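Local coordinates for protein hypothetical dTDP-4-dehydrorhamnose 3,5-epimerase (Sulfolobus tokodaii, PDB 2B9U) that probably catalyses epimerization of the dTDP-linked 4-keto-6-deoxy sugar at its third and fifth carbons on the way to dTDP-L-rhamnose, at residues 47-58 with 120-131; 78-86 with 94-102. All blocks are in the same frame, centred on the assembly; numbering follows the deposited sequence.

Both contacts lie in the flattened, jelly-roll-like barrel of this cupin-clan epimerase, their centres about 13 Å apart. Along the chain the order is 47-58, 78-86, 94-102, 120-131, so the hairpin of contact 2 falls wholly between the two halves of contact 1. Contact 1 bridges the two sheets of the barrel, pairing strand 44-52 with 126-133 in one and 57-63 with 116-122 in the other. Backbone bonds from Q121 and L123 to L81 and R79 join strand 116-122 to strand 79-86, so contact 2 continues the five-stranded sheet that contact 1 enters. The second subunit of the homodimer extends the ladder at contact 1, whereas contact 2 is made within one chain.

Contact 1: 47-58 with 120-131; sequences TNMSFSRKGVVR and FQALEDSIVIYF
S50 and Y130 meet through their hydroxyls, OG to OH at 2.8 Å, on the sheet face that also carries N48, V128, S52 and S126. The serine OG stands between its own N and carbonyl carbon (chi1 65°), a rotation that turns it to the tyrosine hydroxyl. A water bonds S50 OG and S126 O, and more weakly S50 O. From the neighbouring ladder R58 NE gives S52 OG a 2.8 Å bond, the guanidinium having S50 CB over one face; the F120 ring turns its edge to the same OG.

Main-chain bonds form two antiparallel ladders. In the longer, N48, S50 and S52 face Y130, V128 and S126 as hydrogen-bonded pairs; in the shorter, R58 pairs with F120 and A122 N reaches V56 O. Between them the chain reverses through a type II turn, R53 to V56, whose G55 has a positive phi. Here K54 N meets D125 OD1 at 2.9 Å, nearly in line with the C-O bond, G55 N binds A122 O, and Q121 NE2 donates to G55 O from well above the carbonyl plane. Q121 OE1 accepts from I154 N, so both ends of the amide are held.

Apolar contacts occupy the other face of the longer ladder. M49 SD lies 3.7 Å from I127 CG2, and T47 CG2 is at the same distance from I129 CG2. At the end of this face the F51 ring edge meets D125 OD2, the ring and carboxylate planes almost perpendicular.

The N48 side chain lies about 6 Å from that of Y137, predicted to stack on the substrate's thymidine ring. Strand 44-52 is flanked by a strand of the second subunit, whose F26 ring meets F51. Within the chain, V128 and Y130 pack on I73 of strand 70-75, and F120 on I80 and D82 of strand 79-86.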
loop_
_atom_site.group_PDB
_atom_site.type_symbol
_atom_site.label_atom_id
_atom_site.label_comp_id
_atom_site.label_asym_id
_atom_site.label_seq_id
_atom_site.Cartn_x
_atom_site.Cartn_y
_atom_site.Cartn_z
ATOM N N THR A 47 -3.038 -5.881 3.861
ATOM C CA THR A 47 -1.890 -4.980 3.693
ATOM C C THR A 47 -1.431 -4.483 5.062
ATOM O O THR A 47 -2.235 -4.001 5.875
ATOM C CB THR A 47 -2.209 -3.849 2.682
ATOM O OG1 THR A 47 -2.484 -4.444 1.413
ATOM C CG2 THR A 47 -1.041 -2.861 2.504
ATOM N N ASN A 48 -0.149 -4.652 5.342
ATOM C CA ASN A 48 0.447 -4.136 6.577
ATOM C C ASN A 48 1.435 -3.008 6.281
ATOM O O ASN A 48 1.873 -2.851 5.140
ATOM C CB ASN A 48 1.177 -5.253 7.333
ATOM C CG ASN A 48 0.230 -6.304 7.918
ATOM O OD1 ASN A 48 -0.964 -6.074 8.055
ATOM N ND2 ASN A 48 0.780 -7.446 8.295
ATOM N N MET A 49 1.792 -2.254 7.323
ATOM C CA MET A 49 2.813 -1.217 7.242
ATOM C C MET A 49 3.638 -1.158 8.510
ATOM O O MET A 49 3.113 -1.268 9.618
ATOM C CB MET A 49 2.194 0.164 6.962
ATOM C CG MET A 49 3.239 1.281 6.747
ATOM S SD MET A 49 2.545 2.876 6.278
ATOM C CE MET A 49 2.817 3.817 7.765
ATOM N N SER A 50 4.948 -1.001 8.340
ATOM C CA SER A 50 5.833 -0.763 9.473
ATOM C C SER A 50 6.702 0.438 9.207
ATOM O O SER A 50 7.033 0.732 8.049
ATOM C CB SER A 50 6.704 -1.982 9.783
ATOM O OG SER A 50 7.614 -2.269 8.737
ATOM N N PHE A 51 7.053 1.140 10.283
ATOM C CA PHE A 51 8.102 2.129 10.239
ATOM C C PHE A 51 9.256 1.609 11.099
ATOM O O PHE A 51 9.059 1.204 12.237
ATOM C CB PHE A 51 7.612 3.480 10.753
ATOM C CG PHE A 51 8.728 4.443 11.047
ATOM C CD1 PHE A 51 9.496 4.983 9.999
ATOM C CD2 PHE A 51 9.034 4.794 12.357
ATOM C CE1 PHE A 51 10.546 5.863 10.264
ATOM C CE2 PHE A 51 10.076 5.672 12.622
ATOM C CZ PHE A 51 10.833 6.211 11.572
ATOM N N SER A 52 10.456 1.604 10.536
ATOM C CA SER A 52 11.604 1.036 11.201
ATOM C C SER A 52 12.723 2.061 11.212
ATOM O O SER A 52 13.098 2.587 10.170
ATOM C CB SER A 52 12.046 -0.256 10.493
ATOM O OG SER A 52 10.941 -1.157 10.368
ATOM N N ARG A 53 13.248 2.340 12.399
ATOM C CA ARG A 53 14.403 3.218 12.561
ATOM C C ARG A 53 15.620 2.507 12.020
ATOM O O ARG A 53 15.649 1.284 11.997
ATOM C CB ARG A 53 14.591 3.573 14.039
ATOM C CG ARG A 53 13.488 4.477 14.556
ATOM C CD ARG A 53 13.441 4.563 16.062
ATOM N NE ARG A 53 12.348 5.444 16.484
ATOM C CZ ARG A 53 12.147 5.873 17.728
ATOM N NH1 ARG A 53 12.974 5.527 18.713
ATOM N NH2 ARG A 53 11.115 6.666 17.987
ATOM N N LYS A 54 16.620 3.268 11.585
ATOM C CA LYS A 54 17.861 2.699 11.054
ATOM C C LYS A 54 18.473 1.642 11.975
ATOM O O LYS A 54 18.602 1.845 13.189
ATOM C CB LYS A 54 18.871 3.809 10.772
ATOM C CG LYS A 54 20.236 3.358 10.259
ATOM C CD LYS A 54 21.119 4.558 9.886
ATOM C CE LYS A 54 22.557 4.118 9.577
ATOM N NZ LYS A 54 23.490 5.266 9.292
ATOM N N GLY A 55 18.839 0.509 11.376
ATOM C CA GLY A 55 19.470 -0.582 12.098
ATOM C C GLY A 55 18.503 -1.632 12.601
ATOM O O GLY A 55 18.926 -2.715 13.038
ATOM N N VAL A 56 17.212 -1.313 12.557
ATOM C CA VAL A 56 16.182 -2.251 12.999
ATOM C C VAL A 56 16.241 -3.504 12.131
ATOM O O VAL A 56 16.414 -3.406 10.917
ATOM C CB VAL A 56 14.759 -1.594 12.988
ATOM C CG1 VAL A 56 13.653 -2.639 12.948
ATOM C CG2 VAL A 56 14.602 -0.673 14.195
ATOM N N VAL A 57 16.129 -4.669 12.769
ATOM C CA VAL A 57 15.936 -5.930 12.074
ATOM C C VAL A 57 14.578 -6.492 12.467
ATOM O O VAL A 57 14.240 -6.515 13.654
ATOM C CB VAL A 57 17.041 -6.951 12.453
ATOM C CG1 VAL A 57 16.746 -8.322 11.838
ATOM C CG2 VAL A 57 18.420 -6.441 12.038
ATOM N N ARG A 58 13.792 -6.904 11.469
ATOM C CA ARG A 58 12.541 -7.608 11.680
ATOM C C ARG A 58 12.632 -8.895 10.871
ATOM O O ARG A 58 12.956 -8.842 9.688
ATOM C CB ARG A 58 11.347 -6.787 11.180
ATOM C CG ARG A 58 11.118 -5.482 11.924
ATOM C CD ARG A 58 9.980 -4.678 11.302
ATOM N NE ARG A 58 9.935 -3.314 11.813
ATOM C CZ ARG A 58 9.111 -2.882 12.768
ATOM N NH1 ARG A 58 8.245 -3.711 13.335
ATOM N NH2 ARG A 58 9.147 -1.613 13.144
ATOM N N PHE A 120 14.171 -8.147 7.072
ATOM C CA PHE A 120 14.973 -7.062 6.521
ATOM C C PHE A 120 15.683 -6.311 7.627
ATOM O O PHE A 120 15.258 -6.358 8.783
ATOM C CB PHE A 120 14.127 -6.081 5.686
ATOM C CG PHE A 120 13.062 -5.351 6.474
ATOM C CD1 PHE A 120 13.344 -4.140 7.114
ATOM C CD2 PHE A 120 11.771 -5.855 6.549
ATOM C CE1 PHE A 120 12.366 -3.459 7.813
ATOM C CE2 PHE A 120 10.779 -5.172 7.261
ATOM C CZ PHE A 120 11.069 -3.982 7.888
ATOM N N GLN A 121 16.761 -5.627 7.258
ATOM C CA GLN A 121 17.304 -4.559 8.077
ATOM C C GLN A 121 17.056 -3.191 7.432
ATOM O O GLN A 121 17.282 -3.002 6.226
ATOM C CB GLN A 121 18.793 -4.756 8.367
ATOM C CG GLN A 121 19.346 -3.698 9.333
ATOM C CD GLN A 121 20.751 -3.989 9.796
ATOM O OE1 GLN A 121 21.640 -4.285 8.995
ATOM N NE2 GLN A 121 20.965 -3.888 11.094
ATOM N N ALA A 122 16.566 -2.250 8.236
ATOM C CA ALA A 122 16.433 -0.866 7.782
ATOM C C ALA A 122 17.826 -0.231 7.676
ATOM O O ALA A 122 18.585 -0.202 8.655
ATOM C CB ALA A 122 15.510 -0.075 8.716
ATOM N N LEU A 123 18.164 0.237 6.469
ATOM C CA LEU A 123 19.451 0.854 6.184
ATOM C C LEU A 123 19.403 2.348 6.529
ATOM O O LEU A 123 20.412 2.978 6.843
ATOM C CB LEU A 123 19.845 0.612 4.704
ATOM C CG LEU A 123 19.923 -0.859 4.267
ATOM C CD1 LEU A 123 20.312 -1.002 2.813
ATOM C CD2 LEU A 123 20.881 -1.698 5.135
ATOM N N GLU A 124 18.192 2.879 6.459
ATOM C CA GLU A 124 17.826 4.221 6.846
ATOM C C GLU A 124 16.514 4.000 7.580
ATOM O O GLU A 124 15.951 2.894 7.529
ATOM C CB GLU A 124 17.508 5.073 5.599
ATOM C CG GLU A 124 18.668 5.482 4.726
ATOM C CD GLU A 124 18.225 6.285 3.492
ATOM O OE1 GLU A 124 17.108 6.875 3.477
ATOM O OE2 GLU A 124 19.009 6.319 2.514
ATOM N N ASP A 125 16.009 5.050 8.214
ATOM C CA ASP A 125 14.628 5.089 8.707
ATOM C C ASP A 125 13.747 4.792 7.513
ATOM O O ASP A 125 13.849 5.488 6.497
ATOM C CB ASP A 125 14.278 6.481 9.248
ATOM C CG ASP A 125 14.793 6.725 10.663
ATOM O OD1 ASP A 125 15.599 5.924 11.181
ATOM O OD2 ASP A 125 14.372 7.743 11.262
ATOM N N SER A 126 12.913 3.756 7.622
ATOM C CA SER A 126 12.164 3.216 6.475
ATOM C C SER A 126 10.700 2.869 6.750
ATOM O O SER A 126 10.360 2.327 7.811
ATOM C CB SER A 126 12.824 1.934 5.952
ATOM O OG SER A 126 14.131 2.177 5.502
ATOM N N ILE A 127 9.867 3.159 5.757
ATOM C CA ILE A 127 8.492 2.682 5.702
ATOM C C ILE A 127 8.412 1.526 4.730
ATOM O O ILE A 127 8.722 1.658 3.521
ATOM C CB ILE A 127 7.504 3.788 5.265
ATOM C CG1 ILE A 127 7.504 4.937 6.281
ATOM C CG2 ILE A 127 6.088 3.224 5.114
ATOM C CD1 ILE A 127 7.034 6.250 5.699
ATOM N N VAL A 128 7.981 0.397 5.268
ATOM C CA VAL A 128 7.781 -0.801 4.490
ATOM C C VAL A 128 6.284 -1.090 4.449
ATOM O O VAL A 128 5.594 -0.997 5.477
ATOM C CB VAL A 128 8.605 -1.982 5.098
ATOM C CG1 VAL A 128 8.360 -3.298 4.381
ATOM C CG2 VAL A 128 10.077 -1.638 5.068
ATOM N N ILE A 129 5.801 -1.396 3.250
ATOM C CA ILE A 129 4.444 -1.880 3.003
ATOM C C ILE A 129 4.528 -3.351 2.641
ATOM O O ILE A 129 5.363 -3.763 1.824
ATOM C CB ILE A 129 3.757 -1.112 1.835
ATOM C CG1 ILE A 129 3.863 0.398 2.051
ATOM C CG2 ILE A 129 2.294 -1.580 1.633
ATOM C CD1 ILE A 129 2.740 1.057 2.772
ATOM N N TYR A 130 3.666 -4.149 3.263
ATOM C CA TYR A 130 3.598 -5.577 2.950
ATOM C C TYR A 130 2.250 -5.879 2.297
ATOM O O TYR A 130 1.206 -5.739 2.952
ATOM C CB TYR A 130 3.723 -6.419 4.234
ATOM C CG TYR A 130 4.756 -6.007 5.277
ATOM C CD1 TYR A 130 4.639 -4.813 5.997
ATOM C CD2 TYR A 130 5.821 -6.857 5.593
ATOM C CE1 TYR A 130 5.573 -4.466 6.986
ATOM C CE2 TYR A 130 6.759 -6.523 6.584
ATOM C CZ TYR A 130 6.629 -5.324 7.268
ATOM O OH TYR A 130 7.544 -4.995 8.245
ATOM N N PHE A 131 2.240 -6.273 1.028
ATOM C CA PHE A 131 1.000 -6.743 0.420
ATOM C C PHE A 131 0.955 -8.244 0.616
ATOM O O PHE A 131 1.847 -8.965 0.139
ATOM C CB PHE A 131 0.903 -6.379 -1.058
ATOM C CG PHE A 131 1.069 -4.916 -1.334
ATOM C CD1 PHE A 131 0.019 -4.029 -1.111
ATOM C CD2 PHE A 131 2.272 -4.423 -1.832
ATOM C CE1 PHE A 131 0.177 -2.662 -1.376
ATOM C CE2 PHE A 131 2.442 -3.069 -2.088
ATOM C CZ PHE A 131 1.388 -2.187 -1.865
HETATM O O HOH W 1 9.688 -0.591 8.310
#

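Contact 2: 78-86 with 94-102; sequences GRILDVAVD and FGKYVKAEL
R79 and E101 form a salt bridge near the open end of an antiparallel beta hairpin, strands 79-86 and 97-103, in a cupin-type barrel. The guanidinium grips the carboxylate side-on, NE and NH2 both reaching OE2, at 2.6 and 2.9 Å, from one face of the carboxylate plane. A bend at chi3 (64°) in the arginine chain lets it meet the extended glutamate. Along the strands I80, D82 and A84 face L102, A100 and V98 as hydrogen-bonded pairs.

Side chains sort to two faces. On one, V85 CG2 touches Y97 CB at 3.8 Å and V83 CG2 runs beside K99 CG; on the other, L102 CD1 lies 3.9 Å from D82 CB, both packing on I73 and L110 in the barrel interior.

The next shell fixes the polar ends. N103 ND2 also donates to E101 OE2, H118 NE2 bonds D82 OD1, and T93 and S91 hold D86 OD2 while R88 salt-bridges OD1. Strand 116-122 lines the far edge of strand 79-86. Where the strands approach the hairpin loop, G95 N donates to D86 O at 2.8 Å, the bond almost straight at 172°.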
loop_
_atom_site.group_PDB
_atom_site.type_symbol
_atom_site.label_atom_id
_atom_site.label_comp_id
_atom_site.label_asym_id
_atom_site.label_seq_id
_atom_site.Cartn_x
_atom_site.Cartn_y
_atom_site.Cartn_z
ATOM N N GLY A 78 12.814 5.428 2.562
ATOM C CA GLY A 78 14.007 4.793 3.125
ATOM C C GLY A 78 14.624 3.715 2.243
ATOM O O GLY A 78 14.430 3.695 1.010
ATOM N N ARG A 79 15.336 2.803 2.899
ATOM C CA ARG A 79 16.190 1.809 2.254
ATOM C C ARG A 79 16.219 0.609 3.170
ATOM O O ARG A 79 16.529 0.745 4.366
ATOM C CB ARG A 79 17.643 2.307 2.150
ATOM C CG ARG A 79 17.953 3.421 1.174
ATOM C CD ARG A 79 19.463 3.748 1.229
ATOM N NE ARG A 79 20.319 2.632 0.793
ATOM C CZ ARG A 79 21.542 2.355 1.261
ATOM N NH1 ARG A 79 22.091 3.077 2.238
ATOM N NH2 ARG A 79 22.213 1.314 0.764
ATOM N N ILE A 80 15.904 -0.569 2.635
ATOM C CA ILE A 80 16.041 -1.794 3.423
ATOM C C ILE A 80 16.872 -2.841 2.667
ATOM O O ILE A 80 16.922 -2.824 1.439
ATOM C CB ILE A 80 14.659 -2.404 3.826
ATOM C CG1 ILE A 80 13.961 -3.041 2.605
ATOM C CG2 ILE A 80 13.792 -1.361 4.527
ATOM C CD1 ILE A 80 12.742 -3.915 2.961
ATOM N N LEU A 81 17.530 -3.730 3.406
ATOM C CA LEU A 81 18.090 -4.929 2.808
ATOM C C LEU A 81 17.089 -6.017 3.122
ATOM O O LEU A 81 16.964 -6.433 4.260
ATOM C CB LEU A 81 19.465 -5.291 3.395
ATOM C CG LEU A 81 20.090 -6.605 2.862
ATOM C CD1 LEU A 81 20.324 -6.540 1.343
ATOM C CD2 LEU A 81 21.388 -6.936 3.611
ATOM N N ASP A 82 16.378 -6.457 2.100
ATOM C CA ASP A 82 15.310 -7.412 2.246
ATOM C C ASP A 82 15.791 -8.826 1.930
ATOM O O ASP A 82 16.555 -9.029 0.983
ATOM C CB ASP A 82 14.181 -7.042 1.304
ATOM C CG ASP A 82 12.889 -7.630 1.731
ATOM O OD1 ASP A 82 12.484 -7.341 2.872
ATOM O OD2 ASP A 82 12.307 -8.398 0.948
ATOM N N VAL A 83 15.356 -9.795 2.732
ATOM C CA VAL A 83 15.839 -11.172 2.604
ATOM C C VAL A 83 14.671 -12.164 2.633
ATOM O O VAL A 83 13.700 -11.968 3.376
ATOM C CB VAL A 83 16.844 -11.534 3.738
ATOM C CG1 VAL A 83 17.387 -12.933 3.554
ATOM C CG2 VAL A 83 17.985 -10.525 3.802
ATOM N N ALA A 84 14.763 -13.207 1.801
ATOM C CA ALA A 84 13.823 -14.334 1.804
ATOM C C ALA A 84 14.618 -15.621 1.904
ATOM O O ALA A 84 15.534 -15.820 1.123
ATOM C CB ALA A 84 13.026 -14.339 0.532
ATOM N N VAL A 85 14.244 -16.502 2.826
ATOM C CA VAL A 85 14.996 -17.733 3.084
ATOM C C VAL A 85 14.112 -18.951 2.829
ATOM O O VAL A 85 13.028 -19.054 3.420
ATOM C CB VAL A 85 15.527 -17.780 4.550
ATOM C CG1 VAL A 85 16.318 -19.066 4.799
ATOM C CG2 VAL A 85 16.405 -16.556 4.859
ATOM N N ASP A 86 14.553 -19.853 1.944
ATOM C CA ASP A 86 13.808 -21.098 1.688
ATOM C C ASP A 86 13.812 -21.951 2.926
ATOM O O ASP A 86 14.874 -22.428 3.345
ATOM C CB ASP A 86 14.400 -21.888 0.517
ATOM C CG ASP A 86 13.480 -23.017 0.024
ATOM O OD1 ASP A 86 12.516 -23.404 0.717
ATOM O OD2 ASP A 86 13.720 -23.518 -1.091
ATOM N N PHE A 94 16.657 -25.588 0.297
ATOM C CA PHE A 94 16.411 -25.345 1.724
ATOM C C PHE A 94 17.630 -24.698 2.385
ATOM O O PHE A 94 18.755 -25.207 2.279
ATOM C CB PHE A 94 16.049 -26.649 2.439
ATOM C CG PHE A 94 15.894 -26.515 3.932
ATOM C CD1 PHE A 94 14.725 -26.000 4.485
ATOM C CD2 PHE A 94 16.901 -26.938 4.790
ATOM C CE1 PHE A 94 14.570 -25.892 5.868
ATOM C CE2 PHE A 94 16.756 -26.828 6.177
ATOM C CZ PHE A 94 15.591 -26.303 6.717
ATOM N N GLY A 95 17.398 -23.566 3.046
ATOM C CA GLY A 95 18.467 -22.820 3.689
ATOM C C GLY A 95 19.116 -21.788 2.790
ATOM O O GLY A 95 19.923 -20.999 3.255
ATOM N N LYS A 96 18.777 -21.793 1.502
ATOM C CA LYS A 96 19.277 -20.770 0.574
ATOM C C LYS A 96 18.405 -19.516 0.649
ATOM O O LYS A 96 17.243 -19.566 1.081
ATOM C CB LYS A 96 19.338 -21.294 -0.867
ATOM C CG LYS A 96 20.229 -22.530 -1.068
ATOM C CD LYS A 96 21.723 -22.202 -1.058
ATOM C CE LYS A 96 22.569 -23.474 -1.199
ATOM N NZ LYS A 96 22.019 -24.409 -2.245
ATOM N N TYR A 97 18.960 -18.391 0.222
ATOM C CA TYR A 97 18.273 -17.121 0.418
ATOM C C TYR A 97 18.514 -16.128 -0.698
ATOM O O TYR A 97 19.543 -16.182 -1.391
ATOM C CB TYR A 97 18.643 -16.513 1.781
ATOM C CG TYR A 97 20.115 -16.196 1.939
ATOM C CD1 TYR A 97 20.655 -15.026 1.410
ATOM C CD2 TYR A 97 20.970 -17.068 2.622
ATOM C CE1 TYR A 97 22.002 -14.737 1.542
ATOM C CE2 TYR A 97 22.323 -16.779 2.757
ATOM C CZ TYR A 97 22.827 -15.604 2.221
ATOM O OH TYR A 97 24.160 -15.288 2.342
ATOM N N VAL A 98 17.555 -15.222 -0.865
ATOM C CA VAL A 98 17.679 -14.104 -1.789
ATOM C C VAL A 98 17.778 -12.809 -0.973
ATOM O O VAL A 98 17.057 -12.627 0.015
ATOM C CB VAL A 98 16.481 -14.052 -2.805
ATOM C CG1 VAL A 98 16.514 -12.788 -3.648
ATOM C CG2 VAL A 98 16.487 -15.276 -3.708
ATOM N N LYS A 99 18.703 -11.943 -1.383
ATOM C CA LYS A 99 18.870 -10.603 -0.819
ATOM C C LYS A 99 18.580 -9.595 -1.915
ATOM O O LYS A 99 18.916 -9.821 -3.087
ATOM C CB LYS A 99 20.307 -10.394 -0.320
ATOM C CG LYS A 99 20.689 -11.213 0.881
ATOM C CD LYS A 99 21.984 -10.697 1.465
ATOM C CE LYS A 99 22.419 -11.480 2.672
ATOM N NZ LYS A 99 23.722 -10.959 3.211
ATOM N N ALA A 100 17.922 -8.502 -1.542
ATOM C CA ALA A 100 17.627 -7.399 -2.452
ATOM C C ALA A 100 17.433 -6.110 -1.658
ATOM O O ALA A 100 16.729 -6.104 -0.633
ATOM C CB ALA A 100 16.371 -7.689 -3.288
ATOM N N GLU A 101 18.071 -5.039 -2.131
ATOM C CA GLU A 101 17.839 -3.700 -1.615
ATOM C C GLU A 101 16.603 -3.089 -2.245
ATOM O O GLU A 101 16.534 -2.873 -3.468
ATOM C CB GLU A 101 19.045 -2.771 -1.817
ATOM C CG GLU A 101 18.932 -1.510 -0.930
ATOM C CD GLU A 101 20.141 -0.598 -1.011
ATOM O OE1 GLU A 101 21.285 -1.092 -1.201
ATOM O OE2 GLU A 101 19.942 0.626 -0.875
ATOM N N LEU A 102 15.612 -2.838 -1.397
ATOM C CA LEU A 102 14.401 -2.139 -1.811
ATOM C C LEU A 102 14.444 -0.797 -1.126
ATOM O O LEU A 102 14.814 -0.701 0.036
ATOM C CB LEU A 102 13.146 -2.946 -1.417
ATOM C CG LEU A 102 13.145 -4.421 -1.838
ATOM C CD1 LEU A 102 11.956 -5.171 -1.249
ATOM C CD2 LEU A 102 13.171 -4.595 -3.396
#